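Side-chain contacts in citrate synthase (Metallosphaera sedula, PDB 6ABX), which probably catalyses the condensation of oxaloacetate with acetyl-CoA and water to give citrate and CoA, a step of the tricarboxylic acid cycle: residues A[47-50]-A[54-57]; A[73-78]-A[103-108]; A[84-89]-A[128-133]; A[93-98]-A[204-209]; A[155-158]-A[164-167]. All blocks are in the same frame, centred on the assembly; numbering follows the deposited sequence.

Contact 1: residues A[47-50]-A[54-57]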
# COMPACT_ATOMS: atom_id res chain seq x y z
N ALA A 47 -3.85 9.46 21.33
CA ALA A 47 -4.38 9.58 19.96
C ALA A 47 -4.74 11.05 19.69
O ALA A 47 -4.37 11.60 18.64
CB ALA A 47 -5.58 8.71 19.76
N TYR A 48 -5.33 11.72 20.68
CA TYR A 48 -5.63 13.16 20.55
C TYR A 48 -4.33 13.92 20.31
O TYR A 48 -4.29 14.84 19.44
CB TYR A 48 -6.33 13.69 21.80
CG TYR A 48 -6.88 15.10 21.68
CD1 TYR A 48 -6.03 16.19 21.72
CD2 TYR A 48 -8.22 15.31 21.46
CE1 TYR A 48 -6.50 17.48 21.56
CE2 TYR A 48 -8.73 16.60 21.37
CZ TYR A 48 -7.85 17.68 21.35
OH TYR A 48 -8.38 18.93 21.17
N LEU A 49 -3.34 13.66 21.16
CA LEU A 49 -2.04 14.37 21.08
C LEU A 49 -1.43 14.19 19.69
O LEU A 49 -0.98 15.18 19.04
CB LEU A 49 -1.11 13.84 22.15
CG LEU A 49 0.31 14.36 22.13
CD1 LEU A 49 0.35 15.87 22.38
CD2 LEU A 49 1.11 13.63 23.15
N LEU A 50 -1.42 12.94 19.21
CA LEU A 50 -0.74 12.68 17.94
C LEU A 50 -1.47 13.39 16.79
O LEU A 50 -0.81 14.00 15.91
CB LEU A 50 -0.64 11.16 17.73
CG LEU A 50 0.44 10.50 18.56
CD1 LEU A 50 0.34 8.97 18.52
CD2 LEU A 50 1.84 10.94 18.12
N LYS A 54 -1.53 18.66 20.59
CA LYS A 54 -1.49 19.19 21.95
C LYS A 54 -2.27 18.26 22.87
O LYS A 54 -3.14 17.52 22.42
CB LYS A 54 -2.09 20.60 21.97
CG LYS A 54 -3.58 20.68 21.70
CD LYS A 54 -4.09 22.11 21.47
CE LYS A 54 -5.60 22.24 21.29
NZ LYS A 54 -6.29 20.99 20.86
N LEU A 55 -1.93 18.32 24.16
CA LEU A 55 -2.74 17.58 25.14
C LEU A 55 -4.12 18.21 25.24
O LEU A 55 -4.29 19.45 25.28
CB LEU A 55 -2.05 17.52 26.49
CG LEU A 55 -0.76 16.71 26.58
CD1 LEU A 55 -0.05 16.96 27.88
CD2 LEU A 55 -1.02 15.23 26.43
N PRO A 56 -5.17 17.38 25.35
CA PRO A 56 -6.53 17.89 25.39
C PRO A 56 -6.93 18.43 26.77
O PRO A 56 -6.50 17.90 27.77
CB PRO A 56 -7.37 16.65 25.09
CG PRO A 56 -6.54 15.53 25.65
CD PRO A 56 -5.12 15.90 25.28
N THR A 57 -7.86 19.38 26.78
CA THR A 57 -8.54 19.68 28.05
C THR A 57 -9.50 18.56 28.42
O THR A 57 -9.77 17.67 27.67
CB THR A 57 -9.30 21.01 27.96
OG1 THR A 57 -10.35 20.80 27.03
CG2 THR A 57 -8.40 22.13 27.52
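The ring of Y48 is overlapped on one face by P56, whose CB sits almost exactly over its centre, 3.6 Å from CB to the Y48 ring centroid and 7° off the ring normal. This is a CH-pi contact over the face. The ring is carried out to the loop because CG of Y48 stands anti to the backbone N (chi1 -171°). At the ring's edge, in its plane, K54 O comes to 3.3 Å from Y48 CD1. The lysine then doubles back: its chain bends at its last torsion and NZ reaches Y48 OH at 3.0 Å, a weak hydrogen bond. Beside the ring, CD1 of L49 rests against the K54 backbone, 3.6 Å from K54 C, while L49 CA makes a CA-H...O contact with K54 O. The other branch, CD2 of L49, meets CD2 of L55 at 4.2 Å. Helix 43-52 is thus joined to the loop leading into helix 58-69, whose F64 meets Y48 edge-to-face. R370 of the second subunit bonds to P56 O. Apolar packing therefore dominates, P56 on the Y48 ring and L49 against K54 and L55, and the K54 NZ to Y48 OH bond is a weak polar addition.

Contact 2: residues A[73-78]-A[103-108]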
# COMPACT_ATOMS: atom_id res chain seq x y z
N SER A 73 -18.73 0.48 15.20
CA SER A 73 -19.53 -0.56 14.52
C SER A 73 -18.99 -0.80 13.13
O SER A 73 -18.57 0.17 12.48
CB SER A 73 -21.00 -0.19 14.38
OG SER A 73 -21.57 -0.14 15.64
N ILE A 74 -19.08 -2.05 12.68
CA ILE A 74 -18.70 -2.39 11.33
C ILE A 74 -19.94 -2.78 10.51
O ILE A 74 -20.93 -3.31 11.05
CB ILE A 74 -17.62 -3.48 11.33
CG1 ILE A 74 -18.06 -4.73 12.10
CG2 ILE A 74 -16.31 -2.92 11.87
CD1 ILE A 74 -17.06 -5.89 12.04
N SER A 75 -19.80 -2.62 9.21
CA SER A 75 -20.90 -2.93 8.28
C SER A 75 -21.20 -4.41 8.25
O SER A 75 -20.37 -5.25 8.59
CB SER A 75 -20.61 -2.41 6.90
OG SER A 75 -19.53 -3.11 6.29
N GLU A 76 -22.44 -4.72 7.84
CA GLU A 76 -22.81 -6.12 7.67
C GLU A 76 -21.89 -6.84 6.66
O GLU A 76 -21.52 -8.03 6.90
CB GLU A 76 -24.28 -6.21 7.23
CG GLU A 76 -25.21 -6.24 8.42
CD GLU A 76 -25.22 -7.56 9.18
OE1 GLU A 76 -24.92 -8.60 8.56
OE2 GLU A 76 -25.57 -7.54 10.38
N ASP A 77 -21.53 -6.16 5.57
CA ASP A 77 -20.67 -6.71 4.54
C ASP A 77 -19.33 -7.12 5.16
O ASP A 77 -18.76 -8.20 4.88
CB ASP A 77 -20.46 -5.73 3.40
CG ASP A 77 -21.57 -5.80 2.36
OD1 ASP A 77 -22.61 -6.45 2.65
OD2 ASP A 77 -21.37 -5.20 1.28
N ILE A 78 -18.82 -6.25 6.04
CA ILE A 78 -17.48 -6.47 6.62
C ILE A 78 -17.58 -7.58 7.66
O ILE A 78 -16.76 -8.46 7.63
CB ILE A 78 -16.85 -5.17 7.17
CG1 ILE A 78 -16.38 -4.32 5.98
CG2 ILE A 78 -15.72 -5.44 8.13
CD1 ILE A 78 -15.93 -2.93 6.35
N GLY A 103 -12.99 1.72 3.10
CA GLY A 103 -12.69 2.82 2.21
C GLY A 103 -13.70 2.89 1.04
O GLY A 103 -14.18 3.94 0.69
N LEU A 104 -13.99 1.73 0.44
CA LEU A 104 -14.91 1.60 -0.66
C LEU A 104 -16.29 2.06 -0.21
O LEU A 104 -16.96 2.78 -0.94
CB LEU A 104 -14.93 0.13 -1.09
CG LEU A 104 -15.99 -0.27 -2.12
CD1 LEU A 104 -15.90 0.51 -3.38
CD2 LEU A 104 -15.85 -1.75 -2.45
N GLU A 105 -16.65 1.73 1.04
CA GLU A 105 -17.98 2.00 1.57
C GLU A 105 -18.11 3.47 2.02
O GLU A 105 -19.24 3.91 2.19
CB GLU A 105 -18.31 1.00 2.70
CG GLU A 105 -18.54 -0.43 2.22
CD GLU A 105 -18.50 -1.60 3.22
OE1 GLU A 105 -18.58 -1.33 4.42
OE2 GLU A 105 -18.37 -2.80 2.79
N ASP A 106 -17.02 4.22 2.24
CA ASP A 106 -17.09 5.56 2.73
C ASP A 106 -17.01 6.55 1.57
O ASP A 106 -15.94 6.93 1.13
CB ASP A 106 -16.04 5.81 3.81
CG ASP A 106 -16.10 7.19 4.44
OD1 ASP A 106 -16.96 7.99 3.98
OD2 ASP A 106 -15.26 7.48 5.36
N ARG A 107 -18.19 7.07 1.19
CA ARG A 107 -18.32 7.91 0.01
C ARG A 107 -18.16 9.39 0.38
O ARG A 107 -18.18 10.23 -0.52
CB ARG A 107 -19.65 7.58 -0.68
CG ARG A 107 -19.72 6.13 -1.16
CD ARG A 107 -20.69 5.86 -2.30
NE ARG A 107 -22.08 5.69 -1.86
CZ ARG A 107 -22.56 4.61 -1.23
NH1 ARG A 107 -21.74 3.69 -0.76
NH2 ARG A 107 -23.86 4.46 -1.08
N SER A 108 -17.96 9.71 1.67
CA SER A 108 -17.75 11.12 2.10
C SER A 108 -16.43 11.65 1.52
O SER A 108 -15.52 10.85 1.21
CB SER A 108 -17.79 11.23 3.58
OG SER A 108 -16.62 10.62 4.12
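S75 and E105 meet through a single hydrogen bond, from S75 OG to E105 OE1 at 2.8 Å. The hydroxyl comes to the syn side of the carboxylate oxygen, 22° out of its plane. Around this bond the carboxylate has carbon neighbours: I78 CD1 lies 3.6 Å from E105 OE1, and D77 CB is 3.7 Å from E105 OE2. The side chains of D77 and E105 cross, their carboxylate planes 71° apart, leaving D77 OD2 and E105 OE2 at 4.1 Å. Two like charges so near would be expected to disfavour each other, but the salt bridge of D77 OD2 to R84 NE of the second subunit would probably offset part of this.

S75 is the N-cap of helix 76-85. Its OG lies between the backbone N and the carbonyl carbon (chi1 67°), and from there it accepts a bond from I78 N, 3.2 Å from N to OG. The same hydroxyl thus gives its proton to E105 and receives one from the first turn of the helix, so the glutamate is fastened to the cap itself.

Behind the pair, I78 packs on T98 and M101 of helix 91-105, and D77 also touches M101. E105 reaches across from helix 91-105 on a chain extended beyond CG, and an Asx turn follows it, in which D106 OD1 accepts from S108 N.

Contact 3: residues A[84-89]-A[128-133]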
# COMPACT_ATOMS: atom_id res chain seq x y z
N ARG A 84 -16.67 -15.37 7.48
CA ARG A 84 -16.44 -16.27 6.40
C ARG A 84 -14.97 -16.70 6.40
O ARG A 84 -14.63 -17.86 6.08
CB ARG A 84 -16.81 -15.62 5.06
CG ARG A 84 -16.44 -16.50 3.87
CD ARG A 84 -17.17 -16.18 2.60
NE ARG A 84 -16.91 -14.86 2.08
CZ ARG A 84 -16.03 -14.56 1.13
NH1 ARG A 84 -15.11 -15.44 0.76
NH2 ARG A 84 -16.10 -13.37 0.57
N THR A 85 -14.07 -15.76 6.75
CA THR A 85 -12.63 -15.94 6.46
C THR A 85 -11.75 -16.09 7.71
O THR A 85 -10.56 -16.44 7.57
CB THR A 85 -12.08 -14.78 5.61
OG1 THR A 85 -12.24 -13.55 6.33
CG2 THR A 85 -12.77 -14.69 4.28
N ALA A 86 -12.32 -15.88 8.90
CA ALA A 86 -11.51 -15.84 10.13
C ALA A 86 -10.69 -17.11 10.34
O ALA A 86 -9.58 -17.06 10.85
CB ALA A 86 -12.42 -15.65 11.31
N LYS A 87 -11.30 -18.27 10.07
CA LYS A 87 -10.62 -19.53 10.40
C LYS A 87 -9.59 -19.93 9.34
O LYS A 87 -8.73 -20.77 9.66
CB LYS A 87 -11.60 -20.69 10.51
CG LYS A 87 -12.46 -20.65 11.76
CD LYS A 87 -13.09 -22.00 12.05
CE LYS A 87 -13.79 -22.07 13.40
NZ LYS A 87 -14.95 -21.15 13.39
N PHE A 88 -9.68 -19.41 8.11
CA PHE A 88 -8.83 -19.87 7.02
C PHE A 88 -7.82 -18.81 6.57
O PHE A 88 -6.76 -19.18 6.03
CB PHE A 88 -9.71 -20.29 5.85
CG PHE A 88 -10.71 -21.35 6.25
CD1 PHE A 88 -10.29 -22.64 6.53
CD2 PHE A 88 -12.05 -21.02 6.47
CE1 PHE A 88 -11.19 -23.61 6.95
CE2 PHE A 88 -12.96 -21.99 6.88
CZ PHE A 88 -12.53 -23.28 7.11
N GLY A 89 -8.17 -17.53 6.70
CA GLY A 89 -7.36 -16.49 6.14
C GLY A 89 -6.28 -15.99 7.09
O GLY A 89 -6.40 -16.07 8.32
N SER A 128 -11.38 -8.50 16.99
CA SER A 128 -12.16 -9.23 18.01
C SER A 128 -13.08 -10.29 17.35
O SER A 128 -13.14 -11.44 17.82
CB SER A 128 -12.89 -8.26 18.91
OG SER A 128 -11.97 -7.43 19.62
N LEU A 129 -13.75 -9.91 16.25
CA LEU A 129 -14.60 -10.85 15.51
C LEU A 129 -13.79 -11.97 14.88
O LEU A 129 -14.19 -13.14 14.97
CB LEU A 129 -15.42 -10.09 14.49
CG LEU A 129 -16.36 -10.92 13.64
CD1 LEU A 129 -17.31 -11.73 14.51
CD2 LEU A 129 -17.11 -9.96 12.73
N ILE A 130 -12.56 -11.69 14.40
CA ILE A 130 -11.70 -12.77 13.96
C ILE A 130 -11.48 -13.74 15.13
O ILE A 130 -11.62 -14.95 14.95
CB ILE A 130 -10.35 -12.28 13.39
CG1 ILE A 130 -10.52 -11.44 12.13
CG2 ILE A 130 -9.41 -13.48 13.17
CD1 ILE A 130 -9.25 -10.74 11.67
N GLN A 131 -11.06 -13.21 16.29
CA GLN A 131 -10.70 -14.06 17.41
C GLN A 131 -11.89 -14.88 17.90
O GLN A 131 -11.72 -16.06 18.17
CB GLN A 131 -10.16 -13.23 18.56
CG GLN A 131 -9.84 -14.06 19.77
CD GLN A 131 -8.58 -14.82 19.50
OE1 GLN A 131 -7.45 -14.28 19.63
NE2 GLN A 131 -8.78 -16.05 19.03
N ARG A 132 -13.04 -14.25 18.08
CA ARG A 132 -14.27 -14.90 18.59
C ARG A 132 -14.64 -16.02 17.60
O ARG A 132 -14.86 -17.15 18.04
CB ARG A 132 -15.44 -13.92 18.66
CG ARG A 132 -15.27 -12.81 19.69
CD ARG A 132 -15.41 -13.24 21.13
NE ARG A 132 -16.76 -13.58 21.58
CZ ARG A 132 -17.06 -14.05 22.79
NH1 ARG A 132 -16.16 -14.11 23.77
NH2 ARG A 132 -18.31 -14.37 23.05
N THR A 133 -14.57 -15.71 16.31
CA THR A 133 -15.01 -16.69 15.26
C THR A 133 -14.11 -17.93 15.32
O THR A 133 -14.58 -19.08 15.23
CB THR A 133 -15.05 -16.03 13.88
OG1 THR A 133 -15.98 -14.95 13.88
CG2 THR A 133 -15.42 -17.03 12.82
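A86 and T133 bring residues 86-87, near the end of helix 76-85, against the last turns of helix 112-134, a packing of a chain turn on a helix in the largely helical body of the citrate synthase fold. The apolar part is small and close. A86 CB points at the helix and meets T133 CG2 at 3.6 Å, while CG2 of I130, one turn earlier, lies 4.2 Å from A86 CB. A86 CA comes within 4.9 Å of I130 CA, a separation that the small methyl side chain of the alanine allows. T133 presents its methyl to the turn because CG2 stands anti to the backbone N, which leaves OG1 on the side facing back along its own helix, where it donates to L129 O.

The polar part is made by K87. Its chain bends at the last torsion (chi4 65°) and brings NZ to T133 O at 2.8 Å; the ammonium approaches from above the carbonyl plane, 38° out of it. A second partner, N136 OD1, bonds to the same NZ, and A86 O accepts from R134 NE, so the end of helix 112-134 and the residues after it are tied to the turn on both its donor and its acceptor sides.

Replacing T133 by a glycine would probably open a gap beside the A86 methyl and leave L129 O without its hydroxyl partner. Within the helix, that carbonyl has two donors: T133 N at 2.9 Å and T133 OG1 at 2.8 Å reach L129 O from opposite faces of its plane.

Contact 4: residues A[93-98]-A[204-209]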
# COMPACT_ATOMS: atom_id res chain seq x y z
N ASP A 93 -4.22 -10.40 6.00
CA ASP A 93 -4.97 -10.38 4.76
C ASP A 93 -6.42 -9.98 5.02
O ASP A 93 -7.00 -9.26 4.24
CB ASP A 93 -4.95 -11.72 4.02
CG ASP A 93 -3.56 -12.12 3.53
OD1 ASP A 93 -2.63 -11.29 3.64
OD2 ASP A 93 -3.39 -13.29 3.05
N ILE A 94 -7.01 -10.47 6.13
CA ILE A 94 -8.36 -10.12 6.45
C ILE A 94 -8.42 -8.62 6.75
O ILE A 94 -9.27 -7.94 6.28
CB ILE A 94 -8.88 -10.96 7.63
CG1 ILE A 94 -8.95 -12.44 7.25
CG2 ILE A 94 -10.24 -10.44 8.07
CD1 ILE A 94 -9.27 -13.35 8.44
N LEU A 95 -7.48 -8.12 7.55
CA LEU A 95 -7.50 -6.72 7.91
C LEU A 95 -7.25 -5.83 6.68
O LEU A 95 -7.94 -4.82 6.51
CB LEU A 95 -6.41 -6.45 8.96
CG LEU A 95 -6.46 -5.03 9.53
CD1 LEU A 95 -7.73 -4.82 10.31
CD2 LEU A 95 -5.22 -4.72 10.38
N ARG A 96 -6.31 -6.25 5.80
CA ARG A 96 -6.03 -5.52 4.53
C ARG A 96 -7.36 -5.39 3.77
O ARG A 96 -7.76 -4.30 3.28
CB ARG A 96 -4.95 -6.24 3.73
CG ARG A 96 -4.47 -5.54 2.46
CD ARG A 96 -3.56 -6.51 1.71
NE ARG A 96 -4.23 -7.71 1.22
CZ ARG A 96 -3.75 -8.93 1.20
NH1 ARG A 96 -2.48 -9.15 1.53
NH2 ARG A 96 -4.50 -9.94 0.77
N THR A 97 -8.06 -6.51 3.62
CA THR A 97 -9.28 -6.57 2.80
C THR A 97 -10.43 -5.76 3.43
O THR A 97 -11.12 -4.97 2.73
CB THR A 97 -9.73 -8.00 2.54
OG1 THR A 97 -8.62 -8.75 2.05
CG2 THR A 97 -10.91 -7.98 1.58
N THR A 98 -10.59 -5.82 4.76
CA THR A 98 -11.70 -5.11 5.42
C THR A 98 -11.46 -3.60 5.48
O THR A 98 -12.41 -2.86 5.33
CB THR A 98 -12.05 -5.71 6.79
OG1 THR A 98 -10.88 -5.68 7.60
CG2 THR A 98 -12.51 -7.14 6.68
N ALA A 204 -2.03 0.33 2.25
CA ALA A 204 -0.65 0.08 1.93
C ALA A 204 0.19 -0.11 3.19
O ALA A 204 1.06 -0.97 3.20
CB ALA A 204 -0.10 1.18 1.08
N GLY A 205 -0.08 0.68 4.25
CA GLY A 205 0.59 0.47 5.55
C GLY A 205 0.45 -0.97 6.07
O GLY A 205 1.43 -1.62 6.42
N ILE A 206 -0.77 -1.48 6.03
CA ILE A 206 -1.08 -2.85 6.49
C ILE A 206 -0.35 -3.88 5.62
O ILE A 206 0.25 -4.86 6.13
CB ILE A 206 -2.59 -3.08 6.48
CG1 ILE A 206 -3.28 -2.18 7.50
CG2 ILE A 206 -2.86 -4.57 6.72
CD1 ILE A 206 -4.78 -2.13 7.34
N SER A 207 -0.37 -3.63 4.32
CA SER A 207 0.29 -4.51 3.35
C SER A 207 1.80 -4.63 3.68
O SER A 207 2.35 -5.73 3.65
CB SER A 207 0.06 -4.01 1.93
OG SER A 207 -1.32 -4.06 1.61
N ALA A 208 2.47 -3.52 4.02
CA ALA A 208 3.90 -3.50 4.39
C ALA A 208 4.14 -4.15 5.76
O ALA A 208 5.07 -4.92 5.97
CB ALA A 208 4.43 -2.08 4.40
N LEU A 209 3.31 -3.78 6.73
CA LEU A 209 3.45 -4.24 8.12
C LEU A 209 3.32 -5.77 8.21
O LEU A 209 3.94 -6.34 9.09
CB LEU A 209 2.40 -3.56 8.99
CG LEU A 209 2.57 -3.76 10.49
CD1 LEU A 209 3.89 -3.21 10.96
CD2 LEU A 209 1.38 -3.18 11.26
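The guanidinium of R96 is the flat group here, and over the centre of one face lies D93 CA, 4.0 Å above the plane, one turn back. Its NH1 makes a salt bridge with D93 OD1, at 3.0 Å, and that carboxylate oxygen has a second charged partner in K210 NZ. NE is held by S100 OG of the second subunit, so the polar end of R96 looks to its own helix and to the subunit interface.

It is the aliphatic part of the arginine that meets segment 204-209 of helix 198-209. The chain leaves with CG anti to the backbone N (chi1 -175°) and stays extended at chi2, which lays CG and CD beside S207; the bend at chi3 then turns only the guanidinium end back over D93. R96 CD passes 3.3 Å from S207 OG, a contact of carbon with oxygen and not a hydrogen bond; the serine hydroxyl is engaged with V203 O. Next to it, I206 CG2 rests on R96 CB at 4.0 Å. The other arm of the isoleucine goes to L95, whose side chain it crosses at about a right angle, with I206 CD1 4.0 Å from L95 CG.

The two helix segments run antiparallel, at 170°, with their axes 9.2 Å apart. Beyond them I206 touches W336, and its side chain lies about 8 Å from that of R332, an oxaloacetate-binding residue. Such a buried, nearly antiparallel helix pair is consistent with the helical dimer interface of citrate synthases, to which S100 of the second subunit contributes.

Contact 5: residues A[155-158]-A[164-167]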
# COMPACT_ATOMS: atom_id res chain seq x y z
N MET A 155 -14.70 -7.17 24.01
CA MET A 155 -15.11 -7.79 22.77
C MET A 155 -14.43 -9.16 22.58
O MET A 155 -14.92 -9.96 21.80
CB MET A 155 -14.82 -6.89 21.58
CG MET A 155 -15.73 -5.64 21.53
SD MET A 155 -15.56 -4.72 20.00
CE MET A 155 -13.79 -4.39 20.07
N ILE A 156 -13.24 -9.36 23.15
CA ILE A 156 -12.57 -10.68 23.10
C ILE A 156 -13.16 -11.66 24.11
O ILE A 156 -13.30 -12.87 23.82
CB ILE A 156 -11.05 -10.48 23.37
CG1 ILE A 156 -10.40 -9.58 22.33
CG2 ILE A 156 -10.33 -11.81 23.46
CD1 ILE A 156 -10.25 -10.29 21.04
N ARG A 157 -13.35 -11.18 25.35
CA ARG A 157 -13.70 -12.06 26.47
C ARG A 157 -15.21 -12.22 26.59
O ARG A 157 -15.68 -13.24 27.11
CB ARG A 157 -13.10 -11.50 27.76
CG ARG A 157 -11.60 -11.79 27.89
CD ARG A 157 -10.76 -10.57 27.95
NE ARG A 157 -9.44 -10.80 28.54
CZ ARG A 157 -9.01 -10.16 29.59
NH1 ARG A 157 -9.88 -9.59 30.41
NH2 ARG A 157 -7.72 -10.04 29.76
N GLY A 158 -15.96 -11.20 26.20
CA GLY A 158 -17.43 -11.19 26.37
C GLY A 158 -17.84 -10.81 27.77
O GLY A 158 -19.01 -10.93 28.12
N SER A 164 -6.71 -3.51 35.99
CA SER A 164 -5.26 -3.78 35.78
C SER A 164 -5.04 -4.35 34.37
O SER A 164 -4.11 -3.95 33.71
CB SER A 164 -4.64 -4.67 36.83
OG SER A 164 -5.30 -5.91 36.87
N ASP A 165 -5.87 -5.28 33.91
CA ASP A 165 -5.75 -5.79 32.53
C ASP A 165 -5.95 -4.63 31.54
O ASP A 165 -5.20 -4.50 30.56
CB ASP A 165 -6.68 -6.97 32.23
CG ASP A 165 -6.18 -8.33 32.71
OD1 ASP A 165 -5.05 -8.39 33.25
OD2 ASP A 165 -6.88 -9.34 32.45
N THR A 166 -6.98 -3.82 31.76
CA THR A 166 -7.23 -2.71 30.88
C THR A 166 -6.01 -1.80 30.78
O THR A 166 -5.65 -1.37 29.67
CB THR A 166 -8.43 -1.89 31.33
OG1 THR A 166 -9.50 -2.84 31.29
CG2 THR A 166 -8.69 -0.68 30.46
N ARG A 167 -5.43 -1.44 31.93
CA ARG A 167 -4.31 -0.55 31.95
C ARG A 167 -3.13 -1.10 31.15
O ARG A 167 -2.46 -0.37 30.39
CB ARG A 167 -3.85 -0.32 33.39
CG ARG A 167 -2.72 0.68 33.50
CD ARG A 167 -3.27 2.06 33.28
NE ARG A 167 -2.28 3.09 33.50
CZ ARG A 167 -2.02 3.65 34.68
NH1 ARG A 167 -2.56 3.17 35.79
NH2 ARG A 167 -1.23 4.72 34.73
O HOH W 1 -9.47 -9.15 33.03
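R157 and D165 are joined by a salt bridge, R157 NH2 to D165 OD2 at 2.9 Å, and this is their one direct bond. Its N-H...O angle is 155°. The arginine chain bends at chi2 and then runs out to D165. The carboxylate oxygen lies at the edge of the guanidinium, near its plane, but the nitrogen meets that oxygen from above the carboxylate plane, 47° out of it. With the two planes 68° apart, the groups do not form a flat, two-pronged pairing.

Water supplies a second link. One molecule accepts from R157 NH1 at 2.7 Å and donates to D165 OD2, also at 2.7 Å, so a single oxygen of D165 takes both the direct and the bridged bond. R157 NH2 is further bonded to M317 O. A leucine in place of R157 would probably leave D165 without its charged mate and M317 O without this donor.

The pair bridges the short loop between the end of helix 148-157, where G158 leaves helical geometry with positive phi, and the first turn of helix 163-174. At the protein surface it spans the two consecutive helices, while I156 of the first packs inward on helix 112-134.

In the fold
From the N terminus, contact 1 comes first and closes the shortest loop, joining helix 43-52 to the residues just before helix 58-69. It stands apart, its centre at least 24 Å from that of each other contact. Contacts 2, 3 and 4 then cross one another, their segments alternating along the chain. They tie helix 76-85 and the turn after it, helix 91-105, helix 112-134 and helix 198-209 into one bundle. They also touch: I74 packs on L129, I78 on T98, and I94 on I130. Contact 5 follows contact 3 in series and lies within the long excursion that contact 4 spans; R132 links contacts 3 and 5 through a probable hydrogen bond to I156 O. Contacts 1 to 4 all reach the second subunit.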